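BRIC1 (PDB 6FF6) is a computationally designed, all-helical repeat protein with a novel corrugated architecture and no natural function assigned. Local coordinates at residues A[55-60]-A[85-90]; A[140-145]-A[211-216]; A[29-34]-A[118-123]. One frame throughout, in Å; residues are numbered along the deposited sequence.

Contact 1 (A[55-60]-A[85-90]); sequences NAIFRA and NMLDFA
Two successive helices of the first Hpt-like helical bundle, 51-71 and 74-92, run antiparallel and meet through Ile57, Phe58, Leu87 and Asp88. The short segments lie 9.7 Å apart at their axes with 154° between their directions, and Phe58 stands level with Leu87. Leu87 fills the middle of the contact. Its two methyls straddle the CG2 branch of Ile57, which lies 3.6 Å from Leu87 CD2; the two side chains cross at about a right angle. Ile57 presents this branch because CG2 stands opposite the backbone N, with CG1 beside the backbone N and opposite the carbonyl carbon. Leu87 CD1 also reaches the backbone of Phe58, 3.9 Å from its CA. The Phe58 ring lies further out along the seam, where its edge receives Leu87 CB, 4.1 Å from Phe58 CD1. Asp88 OD2 comes obliquely to the ring, 3.7 Å from Phe58 CE1, with carboxylate and ring planes 44° apart. Asp88 OD1 is salt-bridged to Arg91 and Arg92, and Arg91 also makes a cation-pi contact with Phe58. Branched aliphatic residues thus suit the buried side, facing Leu41 and Phe105, while an aromatic ring suits the border, packing its edge on Leu87 and offering its pi system to Arg91. The chemistry grades from apolar packing inside to a ring bordered by a carboxylate paired with Arg91 and Arg92, whose charges probably ease its placement beside Phe58.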
loop_
_atom_site.group_PDB
_atom_site.type_symbol
_atom_site.label_atom_id
_atom_site.label_comp_id
_atom_site.label_asym_id
_atom_site.label_seq_id
_atom_site.Cartn_x
_atom_site.Cartn_y
_atom_site.Cartn_z
ATOM N N ASN A 55 -8.204 -31.744 -1.197
ATOM C CA ASN A 55 -8.996 -30.944 -2.122
ATOM C C ASN A 55 -9.673 -29.807 -1.422
ATOM O O ASN A 55 -9.714 -28.717 -1.982
ATOM C CB ASN A 55 -10.003 -31.791 -2.871
ATOM C CG ASN A 55 -9.434 -32.394 -4.121
ATOM O OD1 ASN A 55 -8.354 -32.022 -4.605
ATOM N ND2 ASN A 55 -10.160 -33.327 -4.688
ATOM N N ALA A 56 -10.158 -30.038 -0.185
ATOM C CA ALA A 56 -10.779 -29.009 0.660
ATOM C C ALA A 56 -9.779 -27.916 1.001
ATOM O O ALA A 56 -10.095 -26.739 0.846
ATOM C CB ALA A 56 -11.336 -29.623 1.935
ATOM N N ILE A 57 -8.559 -28.294 1.411
ATOM C CA ILE A 57 -7.507 -27.334 1.743
ATOM C C ILE A 57 -7.120 -26.552 0.490
ATOM O O ILE A 57 -6.933 -25.336 0.532
ATOM C CB ILE A 57 -6.303 -28.055 2.384
ATOM C CG1 ILE A 57 -6.704 -28.730 3.692
ATOM C CG2 ILE A 57 -5.195 -27.062 2.648
ATOM C CD1 ILE A 57 -5.881 -29.918 4.069
ATOM N N PHE A 58 -7.041 -27.248 -0.631
ATOM C CA PHE A 58 -6.729 -26.636 -1.905
ATOM C C PHE A 58 -7.793 -25.616 -2.314
ATOM O O PHE A 58 -7.444 -24.520 -2.714
ATOM C CB PHE A 58 -6.567 -27.722 -2.975
ATOM C CG PHE A 58 -6.182 -27.139 -4.303
ATOM C CD1 PHE A 58 -4.860 -26.789 -4.570
ATOM C CD2 PHE A 58 -7.146 -26.888 -5.276
ATOM C CE1 PHE A 58 -4.511 -26.203 -5.789
ATOM C CE2 PHE A 58 -6.792 -26.302 -6.495
ATOM C CZ PHE A 58 -5.482 -25.948 -6.737
ATOM N N ARG A 59 -9.080 -25.969 -2.208
ATOM C CA ARG A 59 -10.206 -25.088 -2.557
ATOM C C ARG A 59 -10.201 -23.820 -1.747
ATOM O O ARG A 59 -10.436 -22.741 -2.296
ATOM C CB ARG A 59 -11.534 -25.797 -2.320
ATOM C CG ARG A 59 -11.932 -26.751 -3.411
ATOM C CD ARG A 59 -12.802 -27.817 -2.812
ATOM N NE ARG A 59 -12.916 -28.956 -3.705
ATOM C CZ ARG A 59 -14.031 -29.642 -3.895
ATOM N NH1 ARG A 59 -15.131 -29.332 -3.223
ATOM N NH2 ARG A 59 -14.059 -30.642 -4.765
ATOM N N ALA A 60 -9.954 -23.944 -0.433
ATOM C CA ALA A 60 -9.907 -22.799 0.469
ATOM C C ALA A 60 -8.727 -21.908 0.099
ATOM O O ALA A 60 -8.892 -20.698 0.028
ATOM C CB ALA A 60 -9.791 -23.270 1.903
ATOM N N ASN A 85 0.983 -24.818 -4.421
ATOM C CA ASN A 85 1.986 -25.661 -5.072
ATOM C C ASN A 85 2.247 -26.961 -4.315
ATOM O O ASN A 85 2.200 -28.039 -4.913
ATOM C CB ASN A 85 3.292 -24.879 -5.335
ATOM C CG ASN A 85 3.151 -23.843 -6.419
ATOM O OD1 ASN A 85 2.227 -23.887 -7.244
ATOM N ND2 ASN A 85 4.061 -22.875 -6.434
ATOM N N MET A 86 2.482 -26.854 -3.000
ATOM C CA MET A 86 2.723 -27.991 -2.111
ATOM C C MET A 86 1.507 -28.935 -2.096
ATOM O O MET A 86 1.672 -30.143 -2.213
ATOM C CB MET A 86 2.998 -27.489 -0.693
ATOM C CG MET A 86 4.134 -26.516 -0.581
ATOM S SD MET A 86 5.636 -27.248 0.028
ATOM C CE MET A 86 5.216 -27.419 1.790
ATOM N N LEU A 87 0.290 -28.356 -1.979
ATOM C CA LEU A 87 -0.991 -29.048 -1.964
ATOM C C LEU A 87 -1.249 -29.720 -3.264
ATOM O O LEU A 87 -1.860 -30.779 -3.255
ATOM C CB LEU A 87 -2.152 -28.095 -1.716
ATOM C CG LEU A 87 -2.292 -27.547 -0.332
ATOM C CD1 LEU A 87 -3.224 -26.330 -0.327
ATOM C CD2 LEU A 87 -2.696 -28.629 0.638
ATOM N N ASP A 88 -0.856 -29.095 -4.395
ATOM C CA ASP A 88 -1.064 -29.679 -5.712
ATOM C C ASP A 88 -0.235 -30.950 -5.824
ATOM O O ASP A 88 -0.736 -31.933 -6.362
ATOM C CB ASP A 88 -0.733 -28.685 -6.833
ATOM C CG ASP A 88 -1.907 -28.267 -7.722
ATOM O OD1 ASP A 88 -2.842 -29.092 -7.912
ATOM O OD2 ASP A 88 -1.879 -27.123 -8.245
ATOM N N PHE A 89 0.992 -30.964 -5.243
ATOM C CA PHE A 89 1.811 -32.179 -5.217
ATOM C C PHE A 89 1.154 -33.203 -4.268
ATOM O O PHE A 89 1.103 -34.391 -4.572
ATOM C CB PHE A 89 3.248 -31.913 -4.722
ATOM C CG PHE A 89 4.061 -30.777 -5.298
ATOM C CD1 PHE A 89 4.087 -30.538 -6.672
ATOM C CD2 PHE A 89 4.853 -29.979 -4.471
ATOM C CE1 PHE A 89 4.833 -29.470 -7.196
ATOM C CE2 PHE A 89 5.604 -28.913 -4.996
ATOM C CZ PHE A 89 5.595 -28.673 -6.354
ATOM N N ALA A 90 0.667 -32.742 -3.113
ATOM C CA ALA A 90 0.071 -33.628 -2.129
ATOM C C ALA A 90 -1.176 -34.319 -2.660
ATOM O O ALA A 90 -1.243 -35.553 -2.603
ATOM C CB ALA A 90 -0.235 -32.873 -0.851
#

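Contact 2 (A[140-145]-A[211-216]); sequences VMEQLL and ETKDIM
Met141 and Met216 approach each other at about a right angle and touch through their terminal methyls, CE to CE at 4.2 Å. Each thioether chain leaves its helix with CG turned away from the carbonyl carbon, runs straight through chi2 and then bends at its last torsion, chi3 being 85° in Met141 and -44° in Met216. Those bends set where the methyls meet. The backbones come nearest at Glu142 and Lys213, 6.9 Å from CA to CA; the CA atoms of Met141 and Met216 are 11.3 Å apart, a gap that long, flexible thioethers can cross. Met187 also packs on Met141, and Thr183 and Thr184 on Met216. On the more polar flank Glu142 extends its chain obliquely across that of Lys213. The lysine is bent at chi2 (-89°), which turns its outer methylenes along the carboxylate; Glu142 OE2 is therefore as close to Lys213 CD as to Lys213 NZ, 3.8 Å in either case. At that distance the salt bridge is a long one. Lys213 NZ also makes a long bridge within its own helix, 3.9 Å from Asp214 OD1, completing a three-residue network. Lys213 NZ lies to one side of both acids, which are 4.5 Å apart (Glu142 OE2 to Asp214 OD1), and its charge would probably offset their repulsion. Long-range attraction thus probably contributes modestly on this flank, beside apolar packing on the inner one.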
loop_
_atom_site.group_PDB
_atom_site.type_symbol
_atom_site.label_atom_id
_atom_site.label_comp_id
_atom_site.label_asym_id
_atom_site.label_seq_id
_atom_site.Cartn_x
_atom_site.Cartn_y
_atom_site.Cartn_z
ATOM N N VAL A 140 -8.812 24.489 2.820
ATOM C CA VAL A 140 -9.000 24.870 1.420
ATOM C C VAL A 140 -10.493 25.149 1.134
ATOM O O VAL A 140 -10.824 26.210 0.584
ATOM C CB VAL A 140 -8.365 23.847 0.450
ATOM C CG1 VAL A 140 -8.671 24.197 -1.006
ATOM C CG2 VAL A 140 -6.851 23.757 0.667
ATOM N N MET A 141 -11.380 24.208 1.567
ATOM C CA MET A 141 -12.841 24.281 1.430
ATOM C C MET A 141 -13.362 25.574 2.033
ATOM O O MET A 141 -14.105 26.302 1.361
ATOM C CB MET A 141 -13.506 23.094 2.142
ATOM C CG MET A 141 -13.560 21.843 1.309
ATOM S SD MET A 141 -14.314 20.431 2.202
ATOM C CE MET A 141 -16.024 20.740 1.901
ATOM N N GLU A 142 -12.929 25.855 3.295
ATOM C CA GLU A 142 -13.273 27.033 4.081
ATOM C C GLU A 142 -13.057 28.320 3.303
ATOM O O GLU A 142 -13.973 29.138 3.168
ATOM C CB GLU A 142 -12.451 27.060 5.374
ATOM C CG GLU A 142 -12.892 28.134 6.350
ATOM C CD GLU A 142 -12.021 28.201 7.584
ATOM O OE1 GLU A 142 -10.828 28.554 7.438
ATOM O OE2 GLU A 142 -12.521 27.895 8.693
ATOM N N GLN A 143 -11.833 28.492 2.793
ATOM C CA GLN A 143 -11.425 29.672 2.067
ATOM C C GLN A 143 -12.140 29.847 0.735
ATOM O O GLN A 143 -12.556 30.975 0.436
ATOM C CB GLN A 143 -9.915 29.693 1.919
ATOM C CG GLN A 143 -9.193 29.813 3.274
ATOM C CD GLN A 143 -9.543 31.062 4.052
ATOM O OE1 GLN A 143 -10.400 31.037 4.945
ATOM N NE2 GLN A 143 -8.886 32.176 3.728
ATOM N N LEU A 144 -12.325 28.750 -0.043
ATOM C CA LEU A 144 -13.043 28.802 -1.329
ATOM C C LEU A 144 -14.533 29.153 -1.145
ATOM O O LEU A 144 -15.104 29.850 -2.000
ATOM C CB LEU A 144 -12.905 27.504 -2.123
ATOM C CG LEU A 144 -11.543 27.151 -2.667
ATOM C CD1 LEU A 144 -11.533 25.718 -3.183
ATOM C CD2 LEU A 144 -11.117 28.129 -3.755
ATOM N N LEU A 145 -15.156 28.682 -0.028
ATOM C CA LEU A 145 -16.539 29.023 0.326
ATOM C C LEU A 145 -16.592 30.536 0.518
ATOM O O LEU A 145 -17.405 31.198 -0.120
ATOM C CB LEU A 145 -17.014 28.300 1.625
ATOM C CG LEU A 145 -17.372 26.827 1.490
ATOM C CD1 LEU A 145 -17.419 26.131 2.849
ATOM C CD2 LEU A 145 -18.628 26.630 0.663
ATOM N N GLU A 211 -20.458 26.211 8.570
ATOM C CA GLU A 211 -20.872 25.590 9.821
ATOM C C GLU A 211 -20.650 24.090 9.713
ATOM O O GLU A 211 -20.094 23.491 10.645
ATOM C CB GLU A 211 -22.331 25.919 10.089
ATOM C CG GLU A 211 -22.700 25.949 11.558
ATOM C CD GLU A 211 -24.132 26.389 11.799
ATOM O OE1 GLU A 211 -25.027 25.956 11.037
ATOM O OE2 GLU A 211 -24.361 27.165 12.756
ATOM N N THR A 212 -21.017 23.499 8.538
ATOM C CA THR A 212 -20.776 22.085 8.196
ATOM C C THR A 212 -19.271 21.815 8.310
ATOM O O THR A 212 -18.904 20.846 8.979
ATOM C CB THR A 212 -21.323 21.726 6.792
ATOM O OG1 THR A 212 -22.698 22.074 6.708
ATOM C CG2 THR A 212 -21.210 20.263 6.477
ATOM N N LYS A 213 -18.403 22.711 7.723
ATOM C CA LYS A 213 -16.939 22.583 7.813
ATOM C C LYS A 213 -16.504 22.435 9.282
ATOM O O LYS A 213 -15.776 21.515 9.608
ATOM C CB LYS A 213 -16.209 23.752 7.094
ATOM C CG LYS A 213 -14.664 23.704 7.108
ATOM C CD LYS A 213 -14.066 24.407 8.360
ATOM C CE LYS A 213 -12.665 23.945 8.729
ATOM N NZ LYS A 213 -12.285 24.349 10.119
ATOM N N ASP A 214 -16.969 23.323 10.153
ATOM C CA ASP A 214 -16.645 23.302 11.587
ATOM C C ASP A 214 -17.026 21.966 12.245
ATOM O O ASP A 214 -16.229 21.392 13.019
ATOM C CB ASP A 214 -17.290 24.506 12.309
ATOM C CG ASP A 214 -16.784 25.879 11.851
ATOM O OD1 ASP A 214 -15.685 25.948 11.248
ATOM O OD2 ASP A 214 -17.478 26.887 12.109
ATOM N N ILE A 215 -18.242 21.462 11.906
ATOM C CA ILE A 215 -18.763 20.191 12.413
ATOM C C ILE A 215 -17.871 19.043 11.916
ATOM O O ILE A 215 -17.550 18.141 12.697
ATOM C CB ILE A 215 -20.252 19.966 12.001
ATOM C CG1 ILE A 215 -21.224 21.040 12.577
ATOM C CG2 ILE A 215 -20.726 18.544 12.334
ATOM C CD1 ILE A 215 -21.294 21.219 14.093
ATOM N N MET A 216 -17.501 19.065 10.624
ATOM C CA MET A 216 -16.650 18.042 10.013
ATOM C C MET A 216 -15.260 17.997 10.666
ATOM O O MET A 216 -14.720 16.910 10.864
ATOM C CB MET A 216 -16.548 18.242 8.499
ATOM C CG MET A 216 -17.861 17.986 7.773
ATOM S SD MET A 216 -17.862 18.236 5.966
ATOM C CE MET A 216 -17.023 19.688 5.793
#

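Contact 3 (A[29-34]-A[118-123]); sequences EADELL and YYKNKP
Lys120 NZ meets the carboxylate of Asp31 between its two oxygens, the two side chains reaching for each other from opposite directions. It gives hydrogen bonds to both, 2.9 Å to Asp31 OD1 and 3.0 Å to Asp31 OD2, and each oxygen accepts through its syn lone pair. This forked salt bridge leaves the ammonium only 3.3 Å from Asp31 CG. A long lysine suits the place, since 10.6 Å separates the CA atoms of Asp31 and Lys120; its CG lies opposite the backbone N (chi1 -175°), which sends the chain out across the gap, and a single bend at chi3 brings NZ to the acid. Around this pair, Asp117, one turn earlier on helix 99-121, also forms a salt bridge with Lys120 NZ, so two acids share the ammonium. Gln113 adds a weak hydrogen bond to Asp31 OD1. Beneath the charged pair, Leu116 of the same helix packs against Ala30 and Asp31. This is an interhelical surface salt bridge joining the first and last helices of an Hpt-like four-helix bundle, with the apolar core below it.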
loop_
_atom_site.group_PDB
_atom_site.type_symbol
_atom_site.label_atom_id
_atom_site.label_comp_id
_atom_site.label_asym_id
_atom_site.label_seq_id
_atom_site.Cartn_x
_atom_site.Cartn_y
_atom_site.Cartn_z
ATOM N N GLU A 29 -14.567 -13.814 4.956
ATOM C CA GLU A 29 -14.555 -15.092 4.240
ATOM C C GLU A 29 -13.230 -15.821 4.422
ATOM O O GLU A 29 -13.221 -17.020 4.743
ATOM C CB GLU A 29 -14.766 -14.863 2.746
ATOM C CG GLU A 29 -16.185 -15.062 2.256
ATOM C CD GLU A 29 -16.378 -14.614 0.820
ATOM O OE1 GLU A 29 -15.445 -14.799 0.003
ATOM O OE2 GLU A 29 -17.463 -14.069 0.511
ATOM N N ALA A 30 -12.105 -15.101 4.205
ATOM C CA ALA A 30 -10.763 -15.657 4.314
ATOM C C ALA A 30 -10.470 -16.205 5.696
ATOM O O ALA A 30 -9.866 -17.269 5.805
ATOM C CB ALA A 30 -9.734 -14.636 3.919
ATOM N N ASP A 31 -10.930 -15.514 6.747
ATOM C CA ASP A 31 -10.762 -15.952 8.135
ATOM C C ASP A 31 -11.443 -17.284 8.348
ATOM O O ASP A 31 -10.858 -18.175 8.967
ATOM C CB ASP A 31 -11.366 -14.921 9.098
ATOM C CG ASP A 31 -10.483 -13.733 9.415
ATOM O OD1 ASP A 31 -9.230 -13.839 9.226
ATOM O OD2 ASP A 31 -11.029 -12.702 9.880
ATOM N N GLU A 32 -12.680 -17.403 7.822
ATOM C CA GLU A 32 -13.518 -18.602 7.877
ATOM C C GLU A 32 -12.818 -19.725 7.146
ATOM O O GLU A 32 -12.721 -20.824 7.688
ATOM C CB GLU A 32 -14.898 -18.355 7.240
ATOM C CG GLU A 32 -15.848 -17.483 8.050
ATOM C CD GLU A 32 -17.155 -17.095 7.365
ATOM O OE1 GLU A 32 -17.320 -17.401 6.160
ATOM O OE2 GLU A 32 -18.016 -16.476 8.035
ATOM N N LEU A 33 -12.293 -19.440 5.931
ATOM C CA LEU A 33 -11.582 -20.432 5.122
ATOM C C LEU A 33 -10.369 -20.939 5.816
ATOM O O LEU A 33 -10.101 -22.131 5.742
ATOM C CB LEU A 33 -11.185 -19.896 3.747
ATOM C CG LEU A 33 -12.324 -19.680 2.769
ATOM C CD1 LEU A 33 -11.885 -18.813 1.582
ATOM C CD2 LEU A 33 -12.929 -21.001 2.329
ATOM N N LEU A 34 -9.634 -20.062 6.497
ATOM C CA LEU A 34 -8.421 -20.467 7.188
ATOM C C LEU A 34 -8.712 -21.343 8.396
ATOM O O LEU A 34 -7.963 -22.282 8.669
ATOM C CB LEU A 34 -7.559 -19.247 7.529
ATOM C CG LEU A 34 -6.883 -18.556 6.344
ATOM C CD1 LEU A 34 -6.359 -17.173 6.752
ATOM C CD2 LEU A 34 -5.809 -19.450 5.710
ATOM N N TYR A 118 -1.929 -8.651 8.080
ATOM C CA TYR A 118 -1.100 -7.524 7.712
ATOM C C TYR A 118 -1.971 -6.551 6.927
ATOM O O TYR A 118 -2.123 -5.400 7.327
ATOM C CB TYR A 118 0.118 -7.988 6.874
ATOM C CG TYR A 118 0.851 -6.854 6.178
ATOM C CD1 TYR A 118 1.590 -5.924 6.908
ATOM C CD2 TYR A 118 0.739 -6.666 4.802
ATOM C CE1 TYR A 118 2.218 -4.845 6.283
ATOM C CE2 TYR A 118 1.370 -5.591 4.164
ATOM C CZ TYR A 118 2.091 -4.673 4.914
ATOM O OH TYR A 118 2.689 -3.588 4.313
ATOM N N TYR A 119 -2.593 -7.049 5.855
ATOM C CA TYR A 119 -3.470 -6.300 4.969
ATOM C C TYR A 119 -4.738 -5.869 5.621
ATOM O O TYR A 119 -5.264 -4.825 5.265
ATOM C CB TYR A 119 -3.745 -7.073 3.681
ATOM C CG TYR A 119 -2.508 -7.233 2.821
ATOM C CD1 TYR A 119 -1.982 -6.157 2.114
ATOM C CD2 TYR A 119 -1.836 -8.449 2.751
ATOM C CE1 TYR A 119 -0.833 -6.293 1.335
ATOM C CE2 TYR A 119 -0.673 -8.594 1.991
ATOM C CZ TYR A 119 -0.183 -7.516 1.271
ATOM O OH TYR A 119 0.931 -7.649 0.480
ATOM N N LYS A 120 -5.237 -6.647 6.576
ATOM C CA LYS A 120 -6.452 -6.326 7.343
ATOM C C LYS A 120 -6.113 -5.140 8.231
ATOM O O LYS A 120 -6.889 -4.185 8.295
ATOM C CB LYS A 120 -6.837 -7.533 8.203
ATOM C CG LYS A 120 -8.123 -7.444 8.973
ATOM C CD LYS A 120 -8.262 -8.656 9.904
ATOM C CE LYS A 120 -8.410 -9.957 9.148
ATOM N NZ LYS A 120 -8.555 -11.098 10.073
ATOM N N ASN A 121 -4.935 -5.186 8.889
ATOM C CA ASN A 121 -4.487 -4.101 9.746
ATOM C C ASN A 121 -4.089 -2.872 8.907
ATOM O O ASN A 121 -4.975 -2.105 8.531
ATOM C CB ASN A 121 -3.382 -4.558 10.711
ATOM C CG ASN A 121 -3.678 -4.200 12.148
ATOM O OD1 ASN A 121 -4.666 -4.669 12.748
ATOM N ND2 ASN A 121 -2.823 -3.363 12.730
ATOM N N LYS A 122 -2.787 -2.677 8.625
ATOM C CA LYS A 122 -2.233 -1.565 7.819
ATOM C C LYS A 122 -2.400 -0.070 8.392
ATOM O O LYS A 122 -1.912 0.836 7.701
ATOM C CB LYS A 122 -2.771 -1.616 6.355
ATOM C CG LYS A 122 -2.276 -2.796 5.504
ATOM C CD LYS A 122 -1.194 -2.393 4.507
ATOM C CE LYS A 122 -1.549 -2.742 3.077
ATOM N NZ LYS A 122 -0.332 -2.874 2.215
ATOM N N PRO A 123 -2.983 0.258 9.594
ATOM C CA PRO A 123 -3.127 1.663 9.964
ATOM C C PRO A 123 -1.903 2.352 10.595
ATOM O O PRO A 123 -0.742 1.912 10.432
ATOM C CB PRO A 123 -4.311 1.619 10.955
ATOM C CG PRO A 123 -4.828 0.247 10.952
ATOM C CD PRO A 123 -3.630 -0.557 10.634
#

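Contacts 1 and 3 belong to the first helical bundle, contact 2 to the second. Contact 3 ties helix 23-42 to helix 99-121, and the chain between its segments includes the whole of contact 1, which pairs the two intervening helices. Their centres are 20 Å apart and they touch where Leu33 CD1 packs on Ala60 O at 3.9 Å. Contact 2 lies farther off: its centre is 36 Å from that of contact 3, and 55 Å from that of contact 1 on the opposite side of the chain's centre. Yet Met86 of contact 1 packs on Val140 of the second subunit, so the regions of contacts 1 and 2 meet across the dimer; Tyr118 packs on Phe126 of the second subunit.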